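Local coordinates for protein DNA polymerase III subunit beta (Pseudomonas aeruginosa, PDB 4TSZ) that tethers DNA polymerases and other proteins to DNA as a ring-shaped sliding clamp, giving them processivity, at residues I6-L11 against D78-L83; S32-V37 against V71-L76. All blocks are in the same frame, centred on the assembly; numbering follows the deposited sequence.

Overall arrangement
The first domain of a bacterial sliding clamp illustrates how contacts between distant parts of the chain can close a compact unit within a larger ring. From the N terminus, strand 3-7 leads directly into helix 8-19, and strand 33-39 follows. After two further strands the chain returns through strand 67-72 into helix 73-82. Contact 2 (32-37 with 71-76) closes the shorter loop at the start of that second helix; contact 1 (6-11 with 78-83) closes the longer loop at its end, so the two nest rather than cross. Contact 1 ties helix 8-19 to helix 73-82; contact 2 pairs strand 33-39 with edge strand 67-72 and the helix start. Helix 73-82 also meets the second subunit.

Contact 1. Residues I6-L11 against D78-L83; sequences IQREAL and DICKSL
In the N-terminal domain of the clamp, the first turn of helix 8-19 meets the C-terminal end of helix 73-82, and Arg-8 reaches across to Cys-80, Lys-81 and Leu-83. Chi1 of 177° swings its CG away from the main-chain nitrogen, and an extended chain carries NE across to the other helix. Arg-8 NH2 donates to Lys-81 O at 2.9 Å, an almost straight bond (172° at the hydrogen) that meets the guanidinium at its edge, in its plane. Around Arg-8 NE, Leu-83 O lies 3.0 Å away and Cys-80 O 3.1 Å, both oblique to the group. Arg-8 NH1 forms a salt bridge with Glu-9 OE2 at 2.8 Å, from above the carboxylate plane; the same oxygen also accepts from Asp-86 N. Deeper in, Cys-80 SG lies 3.8 Å from Leu-11 CD2, and Leu-12, Leu-15 and Ile-89 also pack on this cysteine. Near a helix C-terminus backbone carbonyls lack the usual amide partners; the guanidinium lies near three, with one clear bond, to Lys-81. Its positive charge would interact favourably with the C-terminal end of the helix dipole, while Glu-9 takes the other terminal nitrogen, NH1.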
ATOM      1  N   ILE E   6     -19.357   8.319  26.223  1.00 49.67           N
ATOM      2  CA  ILE E   6     -18.720   7.062  25.834  1.00 49.41           C
ATOM      3  C   ILE E   6     -17.186   7.210  25.833  1.00 52.86           C
ATOM      4  O   ILE E   6     -16.664   8.275  25.483  1.00 50.60           O
ATOM      5  CB  ILE E   6     -19.288   6.582  24.443  1.00 51.41           C
ATOM      6  CG1 ILE E   6     -18.866   5.132  24.088  1.00 51.98           C
ATOM      7  CG2 ILE E   6     -19.015   7.588  23.298  1.00 50.29           C
ATOM      8  CD1 ILE E   6     -19.768   4.406  23.080  1.00 55.55           C
ATOM      9  N   GLN E   7     -16.471   6.140  26.219  1.00 49.92           N
ATOM     10  CA  GLN E   7     -15.012   6.108  26.183  1.00 49.41           C
ATOM     11  C   GLN E   7     -14.604   5.986  24.728  1.00 49.69           C
ATOM     12  O   GLN E   7     -15.295   5.316  23.956  1.00 47.05           O
ATOM     13  CB  GLN E   7     -14.461   4.906  26.973  1.00 52.03           C
ATOM     14  CG  GLN E   7     -14.515   5.062  28.489  1.00 77.99           C
ATOM     15  CD  GLN E   7     -13.454   5.992  29.027  1.00100.45           C
ATOM     16  OE1 GLN E   7     -13.751   7.089  29.518  1.00 95.01           O
ATOM     17  NE2 GLN E   7     -12.191   5.578  28.949  1.00 93.88           N
ATOM     18  N   ARG E   8     -13.492   6.643  24.354  1.00 46.79           N
ATOM     19  CA  ARG E   8     -12.946   6.652  22.992  1.00 45.45           C
ATOM     20  C   ARG E   8     -12.931   5.270  22.333  1.00 50.11           C
ATOM     21  O   ARG E   8     -13.472   5.116  21.241  1.00 48.44           O
ATOM     22  CB  ARG E   8     -11.538   7.291  22.973  1.00 42.28           C
ATOM     23  CG  ARG E   8     -10.866   7.287  21.601  1.00 41.87           C
ATOM     24  CD  ARG E   8      -9.398   7.622  21.704  1.00 47.44           C
ATOM     25  NE  ARG E   8      -8.674   7.400  20.447  1.00 45.71           N
ATOM     26  CZ  ARG E   8      -8.102   6.249  20.095  1.00 57.60           C
ATOM     27  NH1 ARG E   8      -8.168   5.192  20.894  1.00 49.71           N
ATOM     28  NH2 ARG E   8      -7.461   6.149  18.938  1.00 42.60           N
ATOM     29  N   GLU E   9     -12.331   4.279  23.012  1.00 48.81           N
ATOM     30  CA  GLU E   9     -12.161   2.909  22.517  1.00 48.84           C
ATOM     31  C   GLU E   9     -13.471   2.155  22.359  1.00 54.04           C
ATOM     32  O   GLU E   9     -13.600   1.372  21.416  1.00 54.05           O
ATOM     33  CB  GLU E   9     -11.154   2.123  23.381  1.00 51.28           C
ATOM     34  CG  GLU E   9      -9.727   2.661  23.316  1.00 58.89           C
ATOM     35  CD  GLU E   9      -9.470   3.987  24.018  1.00 74.69           C
ATOM     36  OE1 GLU E   9     -10.277   4.360  24.904  1.00 61.05           O
ATOM     37  OE2 GLU E   9      -8.477   4.665  23.664  1.00 66.44           O
ATOM     38  N   ALA E  10     -14.442   2.404  23.257  1.00 51.44           N
ATOM     39  CA  ALA E  10     -15.768   1.779  23.219  1.00 51.91           C
ATOM     40  C   ALA E  10     -16.552   2.235  21.983  1.00 54.49           C
ATOM     41  O   ALA E  10     -17.252   1.421  21.385  1.00 53.83           O
ATOM     42  CB  ALA E  10     -16.543   2.101  24.490  1.00 54.14           C
ATOM     43  N   LEU E  11     -16.402   3.520  21.586  1.00 50.04           N
ATOM     44  CA  LEU E  11     -17.052   4.075  20.403  1.00 47.92           C
ATOM     45  C   LEU E  11     -16.301   3.666  19.139  1.00 51.20           C
ATOM     46  O   LEU E  11     -16.932   3.303  18.143  1.00 50.52           O
ATOM     47  CB  LEU E  11     -17.157   5.615  20.509  1.00 47.80           C
ATOM     48  CG  LEU E  11     -17.755   6.375  19.299  1.00 50.90           C
ATOM     49  CD1 LEU E  11     -19.215   5.982  19.045  1.00 51.42           C
ATOM     50  CD2 LEU E  11     -17.617   7.873  19.470  1.00 50.27           C
ATOM     51  N   ASP E  78     -12.634   9.397  12.197  1.00 40.62           N
ATOM     52  CA  ASP E  78     -11.357  10.118  12.203  1.00 40.59           C
ATOM     53  C   ASP E  78     -11.192  10.986  13.441  1.00 43.14           C
ATOM     54  O   ASP E  78     -10.096  11.036  13.998  1.00 41.16           O
ATOM     55  CB  ASP E  78     -11.158  10.944  10.919  1.00 42.50           C
ATOM     56  CG  ASP E  78     -10.919  10.135   9.652  1.00 51.62           C
ATOM     57  OD1 ASP E  78     -10.653   8.915   9.761  1.00 52.79           O
ATOM     58  OD2 ASP E  78     -11.007  10.720   8.553  1.00 56.32           O
ATOM     59  N   ILE E  79     -12.290  11.635  13.897  1.00 40.29           N
ATOM     60  CA  ILE E  79     -12.289  12.456  15.110  1.00 40.00           C
ATOM     61  C   ILE E  79     -12.034  11.527  16.308  1.00 46.00           C
ATOM     62  O   ILE E  79     -11.124  11.790  17.094  1.00 46.16           O
ATOM     63  CB  ILE E  79     -13.597  13.284  15.233  1.00 42.27           C
ATOM     64  CG1 ILE E  79     -13.586  14.486  14.268  1.00 42.79           C
ATOM     65  CG2 ILE E  79     -13.855  13.727  16.682  1.00 42.58           C
ATOM     66  CD1 ILE E  79     -14.962  14.993  13.879  1.00 46.19           C
ATOM     67  N   CYS E  80     -12.790  10.417  16.393  1.00 43.73           N
ATOM     68  CA  CYS E  80     -12.669   9.404  17.445  1.00 45.40           C
ATOM     69  C   CYS E  80     -11.235   8.842  17.524  1.00 47.61           C
ATOM     70  O   CYS E  80     -10.637   8.867  18.602  1.00 47.85           O
ATOM     71  CB  CYS E  80     -13.713   8.301  17.258  1.00 46.63           C
ATOM     72  SG  CYS E  80     -13.967   7.263  18.723  1.00 52.85           S
ATOM     73  N   LYS E  81     -10.658   8.422  16.372  1.00 42.80           N
ATOM     74  CA  LYS E  81      -9.293   7.889  16.285  1.00 42.83           C
ATOM     75  C   LYS E  81      -8.221   8.923  16.719  1.00 46.47           C
ATOM     76  O   LYS E  81      -7.248   8.560  17.389  1.00 46.74           O
ATOM     77  CB  LYS E  81      -8.994   7.418  14.851  1.00 45.10           C
ATOM     78  CG  LYS E  81      -8.583   5.955  14.746  1.00 63.72           C
ATOM     79  CD  LYS E  81      -8.405   5.494  13.294  1.00 74.43           C
ATOM     80  CE  LYS E  81      -9.709   5.205  12.573  1.00 80.49           C
ATOM     81  NZ  LYS E  81      -9.491   4.452  11.310  1.00 84.82           N
ATOM     82  N   SER E  82      -8.413  10.198  16.350  1.00 41.18           N
ATOM     83  CA  SER E  82      -7.490  11.295  16.650  1.00 41.88           C
ATOM     84  C   SER E  82      -7.527  11.783  18.108  1.00 46.03           C
ATOM     85  O   SER E  82      -6.605  12.477  18.543  1.00 45.46           O
ATOM     86  CB  SER E  82      -7.735  12.462  15.698  1.00 44.55           C
ATOM     87  OG  SER E  82      -9.003  13.041  15.957  1.00 50.35           O
ATOM     88  N   LEU E  83      -8.590  11.444  18.853  1.00 43.71           N
ATOM     89  CA  LEU E  83      -8.730  11.855  20.250  1.00 44.79           C
ATOM     90  C   LEU E  83      -7.735  11.130  21.167  1.00 49.57           C
ATOM     91  O   LEU E  83      -7.313  10.023  20.822  1.00 48.44           O
ATOM     92  CB  LEU E  83     -10.175  11.654  20.730  1.00 45.16           C
ATOM     93  CG  LEU E  83     -11.171  12.722  20.271  1.00 50.00           C
ATOM     94  CD1 LEU E  83     -12.581  12.301  20.567  1.00 50.19           C
ATOM     95  CD2 LEU E  83     -10.869  14.079  20.892  1.00 52.32           C
TER

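Contact 2. Residues S32-V37 against V71-L76; sequences SNVLLV and VPARKL
Val-34 and Val-71 pair as neighbours on two antiparallel strands, where strand 67-72 forms the edge of a sheet and turns into helix 73-82. Theirs is a hydrogen-bonded pair, with both backbone positions used: Val-34 N donates to Val-71 O at 2.8 Å, and Val-71 N returns a bond to Val-34 O at 3.1 Å. The ladder continues past the end of the strand, because Ala-73 N, in the first turn of the helix, donates to Ser-32 O at 3.1 Å, in the carbonyl plane and on a lone pair. Ser-32 O has a second donor, a water at 2.7 Å, whose oxygen in turn accepts from Arg-74 N. Two amides at the helix start are thus served by a single carbonyl, directly and through water. Asn-33 and Pro-72 form the non-hydrogen-bonded pair between these rungs. The side-chain amide of Asn-33 lies along the Val-71 to Pro-72 backbone, and its ND2 donates to Thr-70 OG1.

On the buried face Val-34 and Val-71 run alongside each other, with Val-34 CG1 3.7 Å from Val-71 CG2. Chi1 of -71° sets that CG2 between the N and C of Val-71, where Leu-36, roughly perpendicular to it, also touches through CD2. Lys-75, on helix 73-82, forms salt bridges with Glu-300 and Glu-302 of the second subunit. Leu-76 of the same helix adds its CD2 loosely against Val-34 and Leu-36. Leu-15 of helix 8-19 packs on Leu-76 and Val-18 on Val-34; Leu-45 of strand 42-48 meets Val-34 and Leu-36, and Leu-98 of strand 97-102 meets Val-71 and Leu-76.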
ATOM      1  N   SER E  32     -23.338   8.090   3.088  1.00 46.12           N
ATOM      2  CA  SER E  32     -22.014   8.447   3.602  1.00 44.02           C
ATOM      3  C   SER E  32     -22.043   8.545   5.128  1.00 46.02           C
ATOM      4  O   SER E  32     -20.994   8.680   5.759  1.00 45.71           O
ATOM      5  CB  SER E  32     -21.566   9.787   3.022  1.00 45.82           C
ATOM      6  OG  SER E  32     -21.299   9.680   1.636  1.00 54.13           O
ATOM      7  N   ASN E  33     -23.256   8.509   5.711  1.00 42.07           N
ATOM      8  CA  ASN E  33     -23.484   8.664   7.136  1.00 41.25           C
ATOM      9  C   ASN E  33     -23.670   7.377   7.921  1.00 44.40           C
ATOM     10  O   ASN E  33     -24.101   6.353   7.377  1.00 44.18           O
ATOM     11  CB  ASN E  33     -24.657   9.628   7.383  1.00 38.61           C
ATOM     12  CG  ASN E  33     -24.365  11.077   7.056  1.00 45.76           C
ATOM     13  OD1 ASN E  33     -23.374  11.408   6.416  1.00 37.32           O
ATOM     14  ND2 ASN E  33     -25.214  11.984   7.521  1.00 32.98           N
ATOM     15  N   VAL E  34     -23.326   7.447   9.221  1.00 39.11           N
ATOM     16  CA  VAL E  34     -23.549   6.391  10.188  1.00 38.26           C
ATOM     17  C   VAL E  34     -24.841   6.747  10.934  1.00 41.18           C
ATOM     18  O   VAL E  34     -25.004   7.891  11.367  1.00 40.32           O
ATOM     19  CB  VAL E  34     -22.338   6.113  11.146  1.00 41.33           C
ATOM     20  CG1 VAL E  34     -21.861   7.369  11.864  1.00 40.76           C
ATOM     21  CG2 VAL E  34     -22.669   5.022  12.155  1.00 41.43           C
ATOM     22  N   LEU E  35     -25.767   5.785  11.049  1.00 37.63           N
ATOM     23  CA  LEU E  35     -26.996   5.985  11.811  1.00 37.39           C
ATOM     24  C   LEU E  35     -26.667   5.708  13.290  1.00 43.49           C
ATOM     25  O   LEU E  35     -26.173   4.630  13.617  1.00 44.62           O
ATOM     26  CB  LEU E  35     -28.126   5.058  11.314  1.00 36.83           C
ATOM     27  CG  LEU E  35     -29.395   4.958  12.201  1.00 39.71           C
ATOM     28  CD1 LEU E  35     -30.179   6.266  12.220  1.00 39.33           C
ATOM     29  CD2 LEU E  35     -30.280   3.794  11.774  1.00 37.33           C
ATOM     30  N   LEU E  36     -26.920   6.695  14.161  1.00 39.79           N
ATOM     31  CA  LEU E  36     -26.705   6.615  15.610  1.00 39.90           C
ATOM     32  C   LEU E  36     -28.080   6.532  16.262  1.00 43.03           C
ATOM     33  O   LEU E  36     -28.916   7.396  16.018  1.00 42.37           O
ATOM     34  CB  LEU E  36     -25.972   7.885  16.098  1.00 40.14           C
ATOM     35  CG  LEU E  36     -24.445   7.883  16.292  1.00 45.01           C
ATOM     36  CD1 LEU E  36     -23.703   6.903  15.362  1.00 44.54           C
ATOM     37  CD2 LEU E  36     -23.893   9.291  16.184  1.00 45.19           C
ATOM     38  N   VAL E  37     -28.333   5.477  17.052  1.00 39.27           N
ATOM     39  CA  VAL E  37     -29.612   5.299  17.746  1.00 40.01           C
ATOM     40  C   VAL E  37     -29.339   5.020  19.225  1.00 46.01           C
ATOM     41  O   VAL E  37     -28.662   4.039  19.554  1.00 44.84           O
ATOM     42  CB  VAL E  37     -30.526   4.197  17.118  1.00 43.62           C
ATOM     43  CG1 VAL E  37     -31.798   3.986  17.944  1.00 44.53           C
ATOM     44  CG2 VAL E  37     -30.887   4.511  15.671  1.00 42.65           C
ATOM     45  N   VAL E  71     -24.738  10.965  10.921  1.00 40.29           N
ATOM     46  CA  VAL E  71     -23.574  11.863  10.862  1.00 40.79           C
ATOM     47  C   VAL E  71     -22.528  11.318   9.880  1.00 41.87           C
ATOM     48  O   VAL E  71     -22.474  10.100   9.720  1.00 38.88           O
ATOM     49  CB  VAL E  71     -22.937  12.137  12.268  1.00 46.19           C
ATOM     50  CG1 VAL E  71     -23.828  13.023  13.124  1.00 47.52           C
ATOM     51  CG2 VAL E  71     -22.603  10.847  13.005  1.00 46.01           C
ATOM     52  N   PRO E  72     -21.658  12.167   9.251  1.00 40.20           N
ATOM     53  CA  PRO E  72     -20.615  11.625   8.354  1.00 39.69           C
ATOM     54  C   PRO E  72     -19.776  10.567   9.073  1.00 44.65           C
ATOM     55  O   PRO E  72     -19.164  10.857  10.106  1.00 45.10           O
ATOM     56  CB  PRO E  72     -19.789  12.855   7.968  1.00 41.35           C
ATOM     57  CG  PRO E  72     -20.631  13.993   8.230  1.00 46.49           C
ATOM     58  CD  PRO E  72     -21.568  13.635   9.336  1.00 42.43           C
ATOM     59  N   ALA E  73     -19.836   9.319   8.573  1.00 42.30           N
ATOM     60  CA  ALA E  73     -19.167   8.171   9.188  1.00 42.49           C
ATOM     61  C   ALA E  73     -17.644   8.285   9.275  1.00 46.40           C
ATOM     62  O   ALA E  73     -17.090   8.100  10.361  1.00 45.38           O
ATOM     63  CB  ALA E  73     -19.587   6.880   8.497  1.00 43.22           C
ATOM     64  N   ARG E  74     -16.974   8.612   8.154  1.00 43.64           N
ATOM     65  CA  ARG E  74     -15.513   8.767   8.093  1.00 43.92           C
ATOM     66  C   ARG E  74     -15.029   9.892   9.010  1.00 45.70           C
ATOM     67  O   ARG E  74     -14.081   9.687   9.770  1.00 45.65           O
ATOM     68  CB  ARG E  74     -15.033   8.958   6.633  1.00 45.93           C
ATOM     69  CG  ARG E  74     -13.505   9.088   6.445  1.00 63.67           C
ATOM     70  CD  ARG E  74     -12.758   7.764   6.504  1.00 83.11           C
ATOM     71  NE  ARG E  74     -13.058   6.902   5.361  1.00102.68           N
ATOM     72  CZ  ARG E  74     -12.138   6.339   4.581  1.00122.94           C
ATOM     73  NH1 ARG E  74     -10.846   6.536   4.816  1.00110.66           N
ATOM     74  NH2 ARG E  74     -12.503   5.572   3.564  1.00113.57           N
ATOM     75  N   LYS E  75     -15.713  11.053   8.980  1.00 40.70           N
ATOM     76  CA  LYS E  75     -15.373  12.191   9.833  1.00 39.99           C
ATOM     77  C   LYS E  75     -15.465  11.850  11.319  1.00 41.75           C
ATOM     78  O   LYS E  75     -14.516  12.135  12.045  1.00 40.11           O
ATOM     79  CB  LYS E  75     -16.206  13.434   9.491  1.00 42.60           C
ATOM     80  CG  LYS E  75     -15.570  14.279   8.404  1.00 42.47           C
ATOM     81  CD  LYS E  75     -16.515  15.339   7.940  1.00 49.98           C
ATOM     82  CE  LYS E  75     -16.022  16.031   6.702  1.00 51.42           C
ATOM     83  NZ  LYS E  75     -17.147  16.662   5.966  1.00 54.56           N
ATOM     84  N   LEU E  76     -16.580  11.213  11.769  1.00 39.35           N
ATOM     85  CA  LEU E  76     -16.750  10.834  13.174  1.00 39.92           C
ATOM     86  C   LEU E  76     -15.696   9.809  13.604  1.00 44.92           C
ATOM     87  O   LEU E  76     -15.143   9.942  14.697  1.00 44.22           O
ATOM     88  CB  LEU E  76     -18.179  10.347  13.480  1.00 39.58           C
ATOM     89  CG  LEU E  76     -18.501  10.019  14.962  1.00 44.44           C
ATOM     90  CD1 LEU E  76     -18.519  11.275  15.842  1.00 45.23           C
ATOM     91  CD2 LEU E  76     -19.825   9.277  15.082  1.00 46.20           C
TER
HETATM   92  O   HOH W   1     -18.312   8.839   5.353  1.00 38.46           O